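Local coordinates for uncharacterized RNA methyltransferase pyrab10780 (Pyrococcus abyssi, PDB 2JJQ), which catalyses the S-adenosyl-L-methionine-dependent methylation of uridine 54 in tRNA at carbon 5 of the base, forming 5-methyluridine, at residues F125-T136 with I151-G161; L399-L409 with H417-V425. All coordinates share one frame; numbering follows the deposited sequence.

Contact 1 of 2, residues F125-T136 with I151-G161; sequences FGHRNRIDLAIT and IVDIDECPVFG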
loop_
_atom_site.group_PDB
_atom_site.type_symbol
_atom_site.label_atom_id
_atom_site.label_comp_id
_atom_site.label_asym_id
_atom_site.label_seq_id
_atom_site.Cartn_x
_atom_site.Cartn_y
_atom_site.Cartn_z
ATOM N N PHE A 125 7.723 -5.114 11.593
ATOM C CA PHE A 125 7.255 -3.925 12.309
ATOM C C PHE A 125 8.223 -2.729 12.037
ATOM O O PHE A 125 9.453 -2.898 11.869
ATOM C CB PHE A 125 6.966 -4.214 13.796
ATOM C CG PHE A 125 5.772 -5.160 14.038
ATOM C CD1 PHE A 125 4.460 -4.674 14.065
ATOM C CD2 PHE A 125 5.967 -6.535 14.237
ATOM C CE1 PHE A 125 3.354 -5.540 14.310
ATOM C CE2 PHE A 125 4.856 -7.430 14.465
ATOM C CZ PHE A 125 3.568 -6.923 14.514
ATOM N N GLY A 126 7.666 -1.527 11.936
ATOM C CA GLY A 126 8.482 -0.388 11.513
ATOM C C GLY A 126 8.639 -0.238 10.002
ATOM O O GLY A 126 9.285 0.711 9.556
ATOM N N HIS A 127 8.054 -1.151 9.224
ATOM C CA HIS A 127 8.246 -1.154 7.738
ATOM C C HIS A 127 7.345 -0.173 7.003
ATOM O O HIS A 127 7.624 0.216 5.845
ATOM C CB HIS A 127 7.987 -2.545 7.155
ATOM C CG HIS A 127 6.612 -3.047 7.447
ATOM N ND1 HIS A 127 6.246 -3.460 8.710
ATOM C CD2 HIS A 127 5.507 -3.154 6.678
ATOM C CE1 HIS A 127 4.968 -3.789 8.709
ATOM N NE2 HIS A 127 4.490 -3.604 7.492
ATOM N N ARG A 128 6.218 0.185 7.632
ATOM C CA ARG A 128 5.222 0.955 6.943
ATOM C C ARG A 128 5.586 2.451 7.022
ATOM O O ARG A 128 5.874 2.960 8.112
ATOM C CB ARG A 128 3.853 0.705 7.597
ATOM C CG ARG A 128 2.734 1.172 6.709
ATOM C CD ARG A 128 1.367 0.748 7.179
ATOM N NE ARG A 128 0.479 1.642 6.464
ATOM C CZ ARG A 128 -0.005 1.412 5.245
ATOM N NH1 ARG A 128 0.220 0.255 4.632
ATOM N NH2 ARG A 128 -0.763 2.325 4.661
ATOM N N ASN A 129 5.490 3.152 5.894
ATOM C CA ASN A 129 5.992 4.499 5.802
ATOM C C ASN A 129 4.895 5.564 5.676
ATOM O O ASN A 129 5.219 6.745 5.461
ATOM C CB ASN A 129 6.999 4.554 4.655
ATOM C CG ASN A 129 6.326 4.332 3.285
ATOM O OD1 ASN A 129 5.138 4.638 3.138
ATOM N ND2 ASN A 129 7.049 3.724 2.329
ATOM N N ARG A 130 3.621 5.167 5.843
ATOM C CA ARG A 130 2.489 6.102 5.922
ATOM C C ARG A 130 1.404 5.526 6.846
ATOM O O ARG A 130 1.057 4.360 6.717
ATOM C CB ARG A 130 1.910 6.392 4.526
ATOM C CG ARG A 130 0.764 7.367 4.535
ATOM C CD ARG A 130 -0.093 7.382 3.274
ATOM N NE ARG A 130 -1.239 8.259 3.539
ATOM C CZ ARG A 130 -1.994 8.858 2.633
ATOM N NH1 ARG A 130 -1.781 8.651 1.338
ATOM N NH2 ARG A 130 -2.986 9.658 3.023
ATOM N N ILE A 131 0.867 6.340 7.758
ATOM C CA ILE A 131 -0.338 5.960 8.472
ATOM C C ILE A 131 -1.249 7.177 8.543
ATOM O O ILE A 131 -0.737 8.331 8.529
ATOM C CB ILE A 131 -0.058 5.447 9.874
ATOM C CG1 ILE A 131 0.669 6.484 10.721
ATOM C CG2 ILE A 131 0.742 4.109 9.777
ATOM C CD1 ILE A 131 0.961 5.893 12.099
ATOM N N ASP A 132 -2.558 6.930 8.530
ATOM C CA ASP A 132 -3.565 7.997 8.539
ATOM C C ASP A 132 -4.335 7.793 9.839
ATOM O O ASP A 132 -5.020 6.763 10.016
ATOM C CB ASP A 132 -4.467 7.876 7.294
ATOM C CG ASP A 132 -3.656 8.023 5.955
ATOM O OD1 ASP A 132 -2.533 7.469 5.811
ATOM O OD2 ASP A 132 -4.133 8.680 5.012
ATOM N N LEU A 133 -4.117 8.685 10.797
ATOM C CA LEU A 133 -4.756 8.581 12.097
ATOM C C LEU A 133 -5.908 9.564 12.186
ATOM O O LEU A 133 -5.745 10.768 11.932
ATOM C CB LEU A 133 -3.737 8.897 13.199
ATOM C CG LEU A 133 -2.523 7.962 13.282
ATOM C CD1 LEU A 133 -1.404 8.622 14.068
ATOM C CD2 LEU A 133 -2.951 6.665 13.931
ATOM N N ALA A 134 -7.101 9.052 12.496
ATOM C CA ALA A 134 -8.219 9.912 12.753
ATOM C C ALA A 134 -8.093 10.571 14.137
ATOM O O ALA A 134 -7.641 9.938 15.099
ATOM C CB ALA A 134 -9.582 9.118 12.618
ATOM N N ILE A 135 -8.515 11.838 14.236
ATOM C CA ILE A 135 -8.328 12.594 15.493
ATOM C C ILE A 135 -9.730 12.966 15.982
ATOM O O ILE A 135 -10.361 13.850 15.460
ATOM C CB ILE A 135 -7.465 13.861 15.256
ATOM C CG1 ILE A 135 -6.135 13.480 14.564
ATOM C CG2 ILE A 135 -7.266 14.685 16.554
ATOM C CD1 ILE A 135 -5.448 14.697 13.970
ATOM N N THR A 136 -10.237 12.254 16.979
ATOM C CA THR A 136 -11.649 12.418 17.286
ATOM C C THR A 136 -11.870 12.719 18.762
ATOM O O THR A 136 -10.962 12.601 19.586
ATOM C CB THR A 136 -12.457 11.154 16.899
ATOM O OG1 THR A 136 -12.195 10.125 17.856
ATOM C CG2 THR A 136 -12.017 10.605 15.543
ATOM N N ILE A 151 -14.210 4.612 17.547
ATOM C CA ILE A 151 -12.777 4.766 17.314
ATOM C C ILE A 151 -12.000 3.817 18.205
ATOM O O ILE A 151 -12.392 3.573 19.365
ATOM C CB ILE A 151 -12.302 6.224 17.563
ATOM C CG1 ILE A 151 -10.893 6.432 17.024
ATOM C CG2 ILE A 151 -12.374 6.610 19.038
ATOM C CD1 ILE A 151 -10.900 6.915 15.572
ATOM N N VAL A 152 -10.928 3.260 17.655
ATOM C CA VAL A 152 -9.950 2.528 18.429
ATOM C C VAL A 152 -8.850 3.551 18.775
ATOM O O VAL A 152 -8.208 4.085 17.877
ATOM C CB VAL A 152 -9.339 1.374 17.614
ATOM C CG1 VAL A 152 -8.236 0.690 18.413
ATOM C CG2 VAL A 152 -10.416 0.345 17.198
ATOM N N ASP A 153 -8.691 3.876 20.046
ATOM C CA ASP A 153 -7.713 4.858 20.468
ATOM C C ASP A 153 -6.343 4.194 20.692
ATOM O O ASP A 153 -6.243 3.144 21.339
ATOM C CB ASP A 153 -8.238 5.589 21.694
ATOM C CG ASP A 153 -7.288 6.658 22.204
ATOM O OD1 ASP A 153 -6.750 7.459 21.418
ATOM O OD2 ASP A 153 -7.090 6.724 23.430
ATOM N N ILE A 154 -5.287 4.746 20.100
ATOM C CA ILE A 154 -3.956 4.125 20.187
ATOM C C ILE A 154 -2.902 5.136 20.597
ATOM O O ILE A 154 -3.090 6.332 20.354
ATOM C CB ILE A 154 -3.511 3.455 18.877
ATOM C CG1 ILE A 154 -3.229 4.486 17.797
ATOM C CG2 ILE A 154 -4.555 2.435 18.409
ATOM C CD1 ILE A 154 -2.844 3.878 16.466
ATOM N N ASP A 155 -1.820 4.649 21.209
ATOM C CA ASP A 155 -0.683 5.482 21.605
ATOM C C ASP A 155 0.481 5.321 20.641
ATOM O O ASP A 155 1.416 6.101 20.677
ATOM C CB ASP A 155 -0.146 5.079 22.965
ATOM C CG ASP A 155 -1.129 5.323 24.079
ATOM O OD1 ASP A 155 -1.882 6.336 24.020
ATOM O OD2 ASP A 155 -1.136 4.481 25.010
ATOM N N GLU A 156 0.435 4.272 19.822
ATOM C CA GLU A 156 1.493 4.031 18.855
ATOM C C GLU A 156 1.021 3.057 17.808
ATOM O O GLU A 156 0.068 2.316 18.017
ATOM C CB GLU A 156 2.738 3.454 19.516
ATOM C CG GLU A 156 3.932 3.413 18.582
ATOM C CD GLU A 156 4.986 2.424 19.001
ATOM O OE1 GLU A 156 5.401 2.509 20.178
ATOM O OE2 GLU A 156 5.391 1.578 18.145
ATOM N N CYS A 157 1.690 3.073 16.668
ATOM C CA CYS A 157 1.334 2.167 15.606
ATOM C C CYS A 157 2.576 1.386 15.270
ATOM O O CYS A 157 3.510 1.903 14.630
ATOM C CB CYS A 157 0.800 2.910 14.393
ATOM S SG CYS A 157 0.641 1.757 13.038
ATOM N N PRO A 158 2.639 0.129 15.745
ATOM C CA PRO A 158 3.887 -0.641 15.629
ATOM C C PRO A 158 4.324 -0.955 14.169
ATOM O O PRO A 158 5.509 -1.030 13.909
ATOM C CB PRO A 158 3.565 -1.946 16.409
ATOM C CG PRO A 158 2.373 -1.567 17.285
ATOM C CD PRO A 158 1.574 -0.621 16.439
ATOM N N VAL A 159 3.393 -1.111 13.239
ATOM C CA VAL A 159 3.804 -1.326 11.836
ATOM C C VAL A 159 4.485 -0.070 11.228
ATOM O O VAL A 159 5.369 -0.206 10.392
ATOM C CB VAL A 159 2.683 -1.829 10.896
ATOM C CG1 VAL A 159 2.079 -3.139 11.426
ATOM C CG2 VAL A 159 1.581 -0.799 10.704
ATOM N N PHE A 160 4.084 1.122 11.680
ATOM C CA PHE A 160 4.788 2.345 11.282
ATOM C C PHE A 160 6.081 2.535 12.080
ATOM O O PHE A 160 7.131 2.862 11.530
ATOM C CB PHE A 160 3.863 3.545 11.458
ATOM C CG PHE A 160 4.441 4.823 10.917
ATOM C CD1 PHE A 160 4.174 5.203 9.601
ATOM C CD2 PHE A 160 5.275 5.626 11.707
ATOM C CE1 PHE A 160 4.713 6.366 9.060
ATOM C CE2 PHE A 160 5.811 6.841 11.184
ATOM C CZ PHE A 160 5.549 7.169 9.828
ATOM N N GLY A 161 5.998 2.343 13.404
ATOM C CA GLY A 161 7.165 2.371 14.253
ATOM C C GLY A 161 7.085 3.505 15.269
ATOM O O GLY A 161 6.065 4.235 15.362
#

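Contact 2 of 2, residues L399-L409 with H417-V425; sequences LDYRIDEIVAL and HVELVAKLV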
loop_
_atom_site.group_PDB
_atom_site.type_symbol
_atom_site.label_atom_id
_atom_site.label_comp_id
_atom_site.label_asym_id
_atom_site.label_seq_id
_atom_site.Cartn_x
_atom_site.Cartn_y
_atom_site.Cartn_z
ATOM N N LEU A 399 -2.892 -12.304 -22.915
ATOM C CA LEU A 399 -1.633 -11.944 -23.596
ATOM C C LEU A 399 -1.029 -13.118 -24.354
ATOM O O LEU A 399 -1.002 -14.239 -23.835
ATOM C CB LEU A 399 -0.624 -11.483 -22.537
ATOM C CG LEU A 399 -0.992 -10.094 -21.994
ATOM C CD1 LEU A 399 -0.230 -9.823 -20.691
ATOM C CD2 LEU A 399 -0.794 -8.913 -23.032
ATOM N N ASP A 400 -0.440 -12.855 -25.514
ATOM C CA ASP A 400 0.251 -13.940 -26.247
ATOM C C ASP A 400 1.662 -14.198 -25.740
ATOM O O ASP A 400 2.651 -14.133 -26.498
ATOM C CB ASP A 400 0.198 -13.679 -27.751
ATOM C CG ASP A 400 -1.238 -13.625 -28.274
ATOM O OD1 ASP A 400 -2.125 -14.314 -27.706
ATOM O OD2 ASP A 400 -1.477 -12.896 -29.258
ATOM N N TYR A 401 1.744 -14.518 -24.437
ATOM C CA TYR A 401 3.002 -14.614 -23.725
ATOM C C TYR A 401 2.864 -15.700 -22.707
ATOM O O TYR A 401 1.762 -15.981 -22.261
ATOM C CB TYR A 401 3.253 -13.299 -22.926
ATOM C CG TYR A 401 3.720 -12.138 -23.775
ATOM C CD1 TYR A 401 5.056 -11.747 -23.767
ATOM C CD2 TYR A 401 2.818 -11.403 -24.564
ATOM C CE1 TYR A 401 5.494 -10.673 -24.562
ATOM C CE2 TYR A 401 3.238 -10.339 -25.350
ATOM C CZ TYR A 401 4.586 -9.987 -25.337
ATOM O OH TYR A 401 5.027 -8.932 -26.084
ATOM N N ARG A 402 3.978 -16.282 -22.305
ATOM C CA ARG A 402 3.995 -17.253 -21.198
ATOM C C ARG A 402 4.713 -16.631 -19.980
ATOM O O ARG A 402 5.422 -15.664 -20.148
ATOM C CB ARG A 402 4.692 -18.525 -21.638
ATOM C CG ARG A 402 6.146 -18.317 -21.973
ATOM C CD ARG A 402 6.853 -19.628 -22.307
ATOM N NE ARG A 402 8.188 -19.567 -21.740
ATOM C CZ ARG A 402 9.302 -19.374 -22.426
ATOM N NH1 ARG A 402 9.279 -19.257 -23.756
ATOM N NH2 ARG A 402 10.444 -19.315 -21.762
ATOM N N ILE A 403 4.498 -17.177 -18.780
ATOM C CA ILE A 403 5.252 -16.736 -17.591
ATOM C C ILE A 403 6.638 -17.374 -17.607
ATOM O O ILE A 403 6.796 -18.607 -17.553
ATOM C CB ILE A 403 4.473 -17.110 -16.298
ATOM C CG1 ILE A 403 3.134 -16.388 -16.325
ATOM C CG2 ILE A 403 5.256 -16.725 -15.048
ATOM C CD1 ILE A 403 2.198 -16.923 -15.299
ATOM N N ASP A 404 7.656 -16.543 -17.760
ATOM C CA ASP A 404 9.016 -17.014 -17.830
ATOM C C ASP A 404 9.574 -17.161 -16.405
ATOM O O ASP A 404 10.191 -18.181 -16.057
ATOM C CB ASP A 404 9.839 -16.003 -18.634
ATOM C CG ASP A 404 11.309 -16.330 -18.648
ATOM O OD1 ASP A 404 11.603 -17.543 -18.651
ATOM O OD2 ASP A 404 12.165 -15.398 -18.719
ATOM N N GLU A 405 9.323 -16.148 -15.578
ATOM C CA GLU A 405 9.758 -16.154 -14.164
ATOM C C GLU A 405 8.676 -15.436 -13.381
ATOM O O GLU A 405 8.017 -14.577 -13.908
ATOM C CB GLU A 405 11.017 -15.347 -13.949
ATOM C CG GLU A 405 12.302 -16.063 -14.054
ATOM C CD GLU A 405 13.455 -15.126 -13.796
ATOM O OE1 GLU A 405 13.766 -14.838 -12.614
ATOM O OE2 GLU A 405 14.026 -14.651 -14.795
ATOM N N ILE A 406 8.510 -15.800 -12.119
ATOM C CA ILE A 406 7.529 -15.105 -11.262
ATOM C C ILE A 406 7.900 -15.279 -9.801
ATOM O O ILE A 406 8.339 -16.380 -9.371
ATOM C CB ILE A 406 6.079 -15.625 -11.520
ATOM C CG1 ILE A 406 5.041 -14.803 -10.764
ATOM C CG2 ILE A 406 5.939 -17.081 -11.107
ATOM C CD1 ILE A 406 3.604 -15.116 -11.285
ATOM N N VAL A 407 7.739 -14.206 -9.024
ATOM C CA VAL A 407 7.960 -14.259 -7.594
ATOM C C VAL A 407 6.935 -13.327 -6.968
ATOM O O VAL A 407 6.474 -12.418 -7.620
ATOM C CB VAL A 407 9.376 -13.754 -7.270
ATOM C CG1 VAL A 407 9.767 -14.169 -5.899
ATOM C CG2 VAL A 407 10.335 -14.378 -8.234
ATOM N N ALA A 408 6.544 -13.595 -5.727
ATOM C CA ALA A 408 5.684 -12.711 -4.949
ATOM C C ALA A 408 6.534 -12.098 -3.864
ATOM O O ALA A 408 7.453 -12.739 -3.348
ATOM C CB ALA A 408 4.549 -13.487 -4.271
ATOM N N LEU A 409 6.272 -10.847 -3.563
ATOM C CA LEU A 409 7.021 -10.145 -2.482
ATOM C C LEU A 409 5.966 -9.807 -1.449
ATOM O O LEU A 409 4.874 -9.320 -1.800
ATOM C CB LEU A 409 7.714 -8.884 -2.967
ATOM C CG LEU A 409 8.887 -9.182 -3.902
ATOM C CD1 LEU A 409 8.257 -9.255 -5.263
ATOM C CD2 LEU A 409 9.878 -8.006 -3.842
ATOM N N HIS A 417 -2.689 -9.794 1.574
ATOM C CA HIS A 417 -2.294 -9.315 0.259
ATOM C C HIS A 417 -0.846 -9.574 -0.055
ATOM O O HIS A 417 0.019 -9.594 0.829
ATOM C CB HIS A 417 -2.555 -7.813 0.149
ATOM C CG HIS A 417 -3.939 -7.427 0.542
ATOM N ND1 HIS A 417 -5.053 -7.983 -0.043
ATOM C CD2 HIS A 417 -4.393 -6.588 1.500
ATOM C CE1 HIS A 417 -6.136 -7.472 0.511
ATOM N NE2 HIS A 417 -5.763 -6.612 1.438
ATOM N N VAL A 418 -0.572 -9.772 -1.333
ATOM C CA VAL A 418 0.804 -9.971 -1.737
ATOM C C VAL A 418 1.043 -9.189 -3.037
ATOM O O VAL A 418 0.054 -8.862 -3.720
ATOM C CB VAL A 418 1.075 -11.484 -1.889
ATOM C CG1 VAL A 418 0.781 -11.918 -3.333
ATOM C CG2 VAL A 418 2.481 -11.791 -1.515
ATOM N N GLU A 419 2.299 -8.871 -3.347
ATOM C CA GLU A 419 2.700 -8.225 -4.600
ATOM C C GLU A 419 3.412 -9.199 -5.537
ATOM O O GLU A 419 4.499 -9.664 -5.236
ATOM C CB GLU A 419 3.650 -7.083 -4.317
ATOM C CG GLU A 419 4.050 -6.303 -5.556
ATOM C CD GLU A 419 3.114 -5.138 -5.828
ATOM O OE1 GLU A 419 1.954 -5.204 -5.378
ATOM O OE2 GLU A 419 3.565 -4.137 -6.434
ATOM N N LEU A 420 2.869 -9.460 -6.705
ATOM C CA LEU A 420 3.509 -10.435 -7.609
ATOM C C LEU A 420 4.350 -9.650 -8.596
ATOM O O LEU A 420 3.987 -8.520 -8.961
ATOM C CB LEU A 420 2.443 -11.135 -8.429
ATOM C CG LEU A 420 1.651 -12.245 -7.820
ATOM C CD1 LEU A 420 0.501 -12.469 -8.862
ATOM C CD2 LEU A 420 2.604 -13.449 -7.800
ATOM N N VAL A 421 5.434 -10.259 -9.097
ATOM C CA VAL A 421 6.226 -9.617 -10.147
ATOM C C VAL A 421 6.472 -10.755 -11.120
ATOM O O VAL A 421 7.127 -11.757 -10.773
ATOM C CB VAL A 421 7.583 -9.018 -9.630
ATOM C CG1 VAL A 421 8.338 -8.348 -10.775
ATOM C CG2 VAL A 421 7.365 -8.045 -8.449
ATOM N N ALA A 422 5.935 -10.620 -12.334
ATOM C CA ALA A 422 6.087 -11.671 -13.324
ATOM C C ALA A 422 6.799 -11.180 -14.583
ATOM O O ALA A 422 6.489 -10.097 -15.099
ATOM C CB ALA A 422 4.719 -12.231 -13.695
ATOM N N LYS A 423 7.753 -11.979 -15.059
ATOM C CA LYS A 423 8.385 -11.731 -16.331
ATOM C C LYS A 423 7.718 -12.651 -17.387
ATOM O O LYS A 423 7.720 -13.886 -17.231
ATOM C CB LYS A 423 9.863 -12.079 -16.228
ATOM C CG LYS A 423 10.573 -11.888 -17.539
ATOM C CD LYS A 423 12.005 -12.254 -17.371
ATOM C CE LYS A 423 12.783 -11.854 -18.613
ATOM N NZ LYS A 423 14.244 -11.813 -18.357
ATOM N N LEU A 424 7.183 -12.042 -18.424
ATOM C CA LEU A 424 6.405 -12.723 -19.477
ATOM C C LEU A 424 7.185 -12.625 -20.776
ATOM O O LEU A 424 7.694 -11.519 -21.108
ATOM C CB LEU A 424 5.070 -12.006 -19.701
ATOM C CG LEU A 424 4.259 -11.718 -18.438
ATOM C CD1 LEU A 424 2.951 -11.004 -18.830
ATOM C CD2 LEU A 424 4.063 -13.033 -17.676
ATOM N N VAL A 425 7.298 -13.745 -21.503
ATOM C CA VAL A 425 7.998 -13.722 -22.797
ATOM C C VAL A 425 7.199 -14.463 -23.893
ATOM O O VAL A 425 6.204 -15.202 -23.645
ATOM C CB VAL A 425 9.386 -14.363 -22.716
ATOM C CG1 VAL A 425 10.068 -14.264 -24.040
ATOM C CG2 VAL A 425 10.267 -13.692 -21.636
ATOM O OXT VAL A 425 7.559 -14.307 -25.080
HETATM O O HOH W 1 5.314 -14.579 -26.994
#

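Contact 1 of 2, residues F125-T136 with I151-G161
F160 turns its ring toward I131 because CG stands opposite the backbone N (chi1 -173°), while I131 holds CG1 between its own N and carbonyl carbon (chi1 59°). The two side chains cross at a slant: I131 CG2 lies 3.6 Å from F160 CB, and I131 CD1 touches both F160 CB and C157 CB, each at 3.8 Å. The ring of F160 reaches on past the carbonyl of R128 until its edge lies level with R130 N, 3.6 Å from F160 CE1. The short helical turn 158-160 is docked by backbone as well as side chains. G126 N donates to P158 O (3.0 Å) in a bent bond, whereas R128 N donates to V159 O (2.9 Å) along a straighter N-H line of 163°. H127 lays one ring face over that same V159 O. At the start of 125-136, the ring of F125 lies alongside P158, with CD1 3.7 Å from P158 CB, and also meets V159 CG1. Farther along, the contact thins to smaller apolar patches: L133 CD2 touches I154 CD1, and I151 meets A134 CB and, tip to tip, T136, whose OG1 bonds to G139 O. C157, just before the turn, is by similarity a [4Fe-4S] ligand, as is C90, which lies near V159. Strand 130-136 is an outer strand of a five-stranded sheet and pairs with strand 192-199, whereas strand 151-153 pairs with 142-143; helix 162-178 follows directly, receiving I131 on S164 and I135 on L171 and I175.

Contact 2 of 2, residues L399-L409 with H417-V425
R402 and V425 begin the backbone bonding, each donating its N-H to the other's carbonyl, and the hydrogen-bonded pairs V407 with V421 and L409 with E419 continue it with two bonds each. Between them K423 O receives two donors, D404 N at 2.7 Å and E405 N at 3.2 Å. That doubling is a classic beta bulge, and it shifts the register by one residue. Water 1 donates both to D400 O and to V425 OXT.

The two strands form the C-terminal antiparallel hairpin, in the order 403-409, 419-424, 381-386 of the class I (Rossmann-like) methyltransferase sheet, their axes at 160°. E419, the predicted proton acceptor, comes close to C387, the predicted nucleophile.

Apolar contacts fall on both faces. On one, L424 CD2 runs beside I403 CG1 (3.7 Å), L424 CD1 meets L399 CD1 at about a right angle, and I406 lays CG1 and CD1 against A422 CB. A408 CB sits 3.8 Å from V418 CG2, with L108 of helix 97-112 packed on both. On the other, L409 CD1 slants across V421 CG2 at 3.5 Å.

Charge is concentrated at the bulge. K423 extends fully, chi1 178°, beside D404, whose OD2 lies 3.4 Å from K423 CD; the ammonium group of K423 forms a salt bridge with E290 instead, D404 OD2 and E405 OE2 staying beyond salt-bridge range.

In the fold
From the N-terminal TRAM-like domain the chain passes through helix 97-112 and reaches contact 1, which closes a short loop: 14 residues, including strand 142-143, separate its segments. The remaining strands of the five-stranded sheet and most of the catalytic domain follow before contact 2 closes the final hairpin across seven residues. The two are in series, neither nested nor crossed, with centres 32 Å apart on opposite sides of the chain's centre. Contact 1 ties the edge of the five-stranded sheet to the probable cluster site; contact 2 joins two strands of the eight-stranded sheet. Q272, a cofactor-binding residue, links their surroundings: N129 bonds to its carbonyl and E419 lies near its side chain.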